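Local coordinates for putative transcriptional regulator, IclR family (PDB 3OBF), which probably regulates transcription as a DNA-binding IclR-family protein, this chain being its C-terminal domain, probably the effector-binding one, at residues A[139-144]-A[158-163]; A[120-125]-A[151-156]. One frame throughout, in Å; residues are numbered along the deposited sequence.

Contact 1: residues A[139-144]-A[158-163]; sequences VLIPAP and EACAAA
The side chain of C160 turns its sulfur anti to the backbone N (chi1 -171°), bringing SG against V139, while the extended chi2 of I141 (175°) reaches CD1 out to the helix. SG comes to rest over the strand backbone, 3.2 Å from V139 O, and the same sulfur lies 4.0 Å from V139 CG1, packing alongside that methyl. The end of I141 meets the flank of the same cysteine: its CD1 is 3.8 Å from C160 CB, with A159 CB a little farther along at 4.4 Å. C160 thus meets both strand residues, V139 through SG and I141 through CB. The strand and helix run almost antiparallel, at 155°. L16 of helix 3-20 touches V139, I141, A159 and A163, adding to the apolar cluster. Chemically, dispersion joins V139 CG1 to the thiol sulfur and I141 CD1 to the C160 methylene, while SG also lies well above the plane of the V139 carbonyl without hydrogen-bonding to its oxygen. Cohesion probably comes from shape fit, and the short side chains of A159 and C160 are consistent with the 8.3 Å separation of the two axes at closest approach.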
loop_
_atom_site.group_PDB
_atom_site.type_symbol
_atom_site.label_atom_id
_atom_site.label_comp_id
_atom_site.label_asym_id
_atom_site.label_seq_id
_atom_site.Cartn_x
_atom_site.Cartn_y
_atom_site.Cartn_z
ATOM N N VAL A 139 -2.118 4.837 0.712
ATOM C CA VAL A 139 -1.391 5.098 1.951
ATOM C C VAL A 139 -0.746 3.794 2.443
ATOM O O VAL A 139 -1.408 2.747 2.454
ATOM C CB VAL A 139 -2.340 5.674 3.009
ATOM C CG1 VAL A 139 -1.600 5.826 4.403
ATOM C CG2 VAL A 139 -2.939 7.026 2.499
ATOM N N LEU A 140 0.535 3.863 2.811
ATOM C CA LEU A 140 1.293 2.716 3.287
ATOM C C LEU A 140 1.778 2.957 4.730
ATOM O O LEU A 140 2.254 4.049 5.055
ATOM C CB LEU A 140 2.497 2.460 2.362
ATOM C CG LEU A 140 3.634 1.486 2.772
ATOM C CD1 LEU A 140 3.134 0.045 2.859
ATOM C CD2 LEU A 140 4.905 1.586 1.840
ATOM N N ILE A 141 1.634 1.933 5.581
ATOM C CA ILE A 141 2.291 1.904 6.866
ATOM C C ILE A 141 3.266 0.732 6.822
ATOM O O ILE A 141 2.850 -0.434 6.910
ATOM C CB ILE A 141 1.307 1.748 8.089
ATOM C CG1 ILE A 141 0.238 2.865 8.122
ATOM C CG2 ILE A 141 2.125 1.735 9.418
ATOM C CD1 ILE A 141 -0.828 2.679 9.240
ATOM N N PRO A 142 4.564 1.020 6.640
ATOM C CA PRO A 142 5.557 -0.052 6.825
ATOM C C PRO A 142 6.065 -0.085 8.269
ATOM O O PRO A 142 6.101 0.948 8.913
ATOM C CB PRO A 142 6.670 0.365 5.883
ATOM C CG PRO A 142 6.600 1.991 5.917
ATOM C CD PRO A 142 5.182 2.327 6.321
ATOM N N ALA A 143 6.444 -1.247 8.785
ATOM C CA ALA A 143 6.944 -1.363 10.165
ATOM C C ALA A 143 7.903 -2.576 10.309
ATOM O O ALA A 143 7.839 -3.514 9.498
ATOM C CB ALA A 143 5.775 -1.474 11.144
ATOM N N PRO A 144 8.808 -2.552 11.309
ATOM C CA PRO A 144 9.645 -3.771 11.466
ATOM C C PRO A 144 8.849 -4.931 12.071
ATOM O O PRO A 144 8.071 -4.718 13.025
ATOM C CB PRO A 144 10.779 -3.333 12.397
ATOM C CG PRO A 144 10.395 -1.955 12.924
ATOM C CD PRO A 144 9.336 -1.383 12.043
ATOM N N GLU A 158 -6.476 -1.000 9.939
ATOM C CA GLU A 158 -7.659 -0.170 10.171
ATOM C C GLU A 158 -7.265 1.298 10.192
ATOM O O GLU A 158 -7.949 2.144 9.611
ATOM C CB GLU A 158 -8.335 -0.546 11.498
ATOM C CG GLU A 158 -9.517 0.345 11.884
ATOM C CD GLU A 158 -10.242 -0.153 13.143
ATOM O OE1 GLU A 158 -10.058 -1.336 13.513
ATOM O OE2 GLU A 158 -11.006 0.628 13.755
ATOM N N ALA A 159 -6.157 1.598 10.862
ATOM C CA ALA A 159 -5.654 2.965 10.905
ATOM C C ALA A 159 -5.330 3.442 9.482
ATOM O O ALA A 159 -5.668 4.566 9.095
ATOM C CB ALA A 159 -4.413 3.050 11.797
ATOM N N CYS A 160 -4.713 2.554 8.704
ATOM C CA CYS A 160 -4.294 2.880 7.353
ATOM C C CYS A 160 -5.516 3.178 6.497
ATOM O O CYS A 160 -5.538 4.132 5.747
ATOM C CB CYS A 160 -3.496 1.721 6.772
ATOM S SG CYS A 160 -2.724 2.065 5.240
ATOM N N ALA A 161 -6.536 2.340 6.629
ATOM C CA ALA A 161 -7.736 2.474 5.849
ATOM C C ALA A 161 -8.459 3.772 6.250
ATOM O O ALA A 161 -8.991 4.482 5.372
ATOM C CB ALA A 161 -8.628 1.270 6.077
ATOM N N ALA A 162 -8.453 4.089 7.549
ATOM C CA ALA A 162 -9.097 5.320 8.008
ATOM C C ALA A 162 -8.394 6.535 7.441
ATOM O O ALA A 162 -9.054 7.442 6.969
ATOM C CB ALA A 162 -9.180 5.392 9.561
ATOM N N ALA A 163 -7.056 6.533 7.441
ATOM C CA ALA A 163 -6.267 7.624 6.872
ATOM C C ALA A 163 -6.486 7.754 5.362
ATOM O O ALA A 163 -6.687 8.874 4.856
ATOM C CB ALA A 163 -4.767 7.446 7.184
#

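Contact 2: residues A[120-125]-A[151-156]; sequences EEVGVA and DTLNSL
The CA atoms of V124 and L156 are the nearest pair across the contact, 6.9 Å apart, where strand 121-125 and helix 151-156 run in roughly the same direction at 30° with their axes 8.5 Å apart. V124 does most of the work on the strand side, because its two methyls serve different residues of the helix. CG1 lies 3.8 Å from L153 CD1, the two side chains sliding past each other in opposite senses, and it also rests near the carbonyl oxygen of L153. V124 CG2 points to the next turn, 3.7 Å from L156 C and 4.0 Å from L156 CB. The CB bond of L153 runs neither at nor away from the strand, but with CG anti to the backbone N (chi1 -173°) its end turns in, CD1 lying between V122 and V124. V122 lies against this methyl too, although the modelled spacing there is too short to be trusted in detail. An alanine in place of V124 would lose both branches and would probably leave a gap facing L153 CD1 and the L156 backbone, so that the leucine end could turn more easily. V112 and F114 of the edge strand 111-114 also touch L153, extending the apolar surface. G123 O accepts a hydrogen bond from S62 OG, while A125 packs on helix 62-69. A helix laid over one face of an antiparallel sheet through alternate strand residues is the layered alpha/beta build of the IclR C-terminal domain, a member of the GAF clan.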
loop_
_atom_site.group_PDB
_atom_site.type_symbol
_atom_site.label_atom_id
_atom_site.label_comp_id
_atom_site.label_asym_id
_atom_site.label_seq_id
_atom_site.Cartn_x
_atom_site.Cartn_y
_atom_site.Cartn_z
ATOM N N GLU A 120 11.822 -9.467 8.005
ATOM C CA GLU A 120 11.919 -8.464 9.074
ATOM C C GLU A 120 11.083 -7.186 8.798
ATOM O O GLU A 120 11.249 -6.160 9.470
ATOM C CB GLU A 120 13.401 -8.121 9.358
ATOM C CG GLU A 120 14.037 -7.131 8.346
ATOM C CD GLU A 120 15.531 -6.869 8.583
ATOM O OE1 GLU A 120 16.327 -7.850 8.650
ATOM O OE2 GLU A 120 15.903 -5.673 8.686
ATOM N N GLU A 121 10.198 -7.236 7.803
ATOM C CA GLU A 121 9.332 -6.084 7.544
ATOM C C GLU A 121 7.891 -6.496 7.340
ATOM O O GLU A 121 7.595 -7.536 6.768
ATOM C CB GLU A 121 9.779 -5.278 6.319
ATOM C CG GLU A 121 11.275 -5.045 6.128
ATOM C CD GLU A 121 11.572 -4.428 4.750
ATOM O OE1 GLU A 121 10.765 -4.611 3.794
ATOM O OE2 GLU A 121 12.610 -3.746 4.624
ATOM N N VAL A 122 7.003 -5.626 7.772
ATOM C CA VAL A 122 5.573 -5.820 7.665
ATOM C C VAL A 122 5.011 -4.587 6.931
ATOM O O VAL A 122 5.681 -3.561 6.871
ATOM C CB VAL A 122 5.035 -5.954 9.083
ATOM C CG1 VAL A 122 3.726 -5.250 9.298
ATOM C CG2 VAL A 122 5.008 -7.399 9.511
ATOM N N GLY A 123 3.804 -4.685 6.370
ATOM C CA GLY A 123 3.147 -3.543 5.766
ATOM C C GLY A 123 1.653 -3.691 5.591
ATOM O O GLY A 123 1.138 -4.794 5.340
ATOM N N VAL A 124 0.944 -2.582 5.737
ATOM C CA VAL A 124 -0.428 -2.515 5.290
ATOM C C VAL A 124 -0.578 -1.292 4.391
ATOM O O VAL A 124 0.083 -0.299 4.603
ATOM C CB VAL A 124 -1.438 -2.405 6.474
ATOM C CG1 VAL A 124 -1.464 -3.709 7.331
ATOM C CG2 VAL A 124 -1.140 -1.155 7.335
ATOM N N ALA A 125 -1.461 -1.361 3.404
ATOM C CA ALA A 125 -1.697 -0.241 2.499
ATOM C C ALA A 125 -3.181 -0.180 2.092
ATOM O O ALA A 125 -3.842 -1.226 1.986
ATOM C CB ALA A 125 -0.806 -0.364 1.274
ATOM N N ASP A 151 -1.998 -9.103 15.501
ATOM C CA ASP A 151 -2.988 -8.215 16.094
ATOM C C ASP A 151 -2.690 -6.728 15.863
ATOM O O ASP A 151 -3.592 -5.976 15.512
ATOM C CB ASP A 151 -3.096 -8.510 17.595
ATOM C CG ASP A 151 -3.429 -9.976 17.875
ATOM O OD1 ASP A 151 -4.118 -10.573 17.020
ATOM O OD2 ASP A 151 -3.016 -10.535 18.936
ATOM N N THR A 152 -1.436 -6.326 16.127
ATOM C CA THR A 152 -0.931 -4.966 15.904
ATOM C C THR A 152 -1.127 -4.628 14.419
ATOM O O THR A 152 -1.603 -3.544 14.079
ATOM C CB THR A 152 0.585 -4.840 16.280
ATOM O OG1 THR A 152 0.780 -5.098 17.672
ATOM C CG2 THR A 152 1.142 -3.441 15.970
ATOM N N LEU A 153 -0.769 -5.589 13.562
ATOM C CA LEU A 153 -0.971 -5.503 12.103
ATOM C C LEU A 153 -2.408 -5.181 11.707
ATOM O O LEU A 153 -2.640 -4.258 10.927
ATOM C CB LEU A 153 -0.543 -6.806 11.424
ATOM C CG LEU A 153 -0.530 -6.847 9.896
ATOM C CD1 LEU A 153 0.691 -6.124 9.369
ATOM C CD2 LEU A 153 -0.562 -8.317 9.438
ATOM N N ASN A 154 -3.366 -5.938 12.246
ATOM C CA ASN A 154 -4.776 -5.635 12.000
ATOM C C ASN A 154 -5.179 -4.234 12.439
ATOM O O ASN A 154 -5.914 -3.549 11.749
ATOM C CB ASN A 154 -5.710 -6.710 12.576
ATOM C CG ASN A 154 -5.858 -7.894 11.628
ATOM O OD1 ASN A 154 -4.998 -8.780 11.569
ATOM N ND2 ASN A 154 -6.955 -7.906 10.866
ATOM N N SER A 155 -4.664 -3.801 13.576
ATOM C CA SER A 155 -4.894 -2.445 14.028
ATOM C C SER A 155 -4.241 -1.364 13.144
ATOM O O SER A 155 -4.837 -0.312 12.929
ATOM C CB SER A 155 -4.416 -2.298 15.457
ATOM O OG SER A 155 -4.875 -1.058 15.929
ATOM N N LEU A 156 -3.019 -1.601 12.659
ATOM C CA LEU A 156 -2.398 -0.698 11.666
ATOM C C LEU A 156 -3.240 -0.591 10.385
ATOM O O LEU A 156 -3.469 0.504 9.860
ATOM C CB LEU A 156 -0.956 -1.111 11.339
ATOM C CG LEU A 156 -0.009 -0.938 12.551
ATOM C CD1 LEU A 156 1.380 -1.477 12.272
ATOM C CD2 LEU A 156 0.088 0.523 12.940
#

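From the N terminus the segments come in the order 120-125, 139-144, 151-156 and 158-163, so the two contacts alternate along the chain and cross. Contact 2 closes the longer loop, 25 residues that take in most of the hairpin of strands 121-129 and 135-144 and the turn into helix 150-170; contact 1 closes a shorter one of 13. The hairpin strands are joined by probable hydrogen bonds from V122 N to A143 O and from I141 N to V124 O (2.9 Å each). One helix packs on both strands: its first turns meet 121-129, and the later turn meets 135-144 while still touching V124 and S126. I141 CD1 packs against L156 O where the contacts meet.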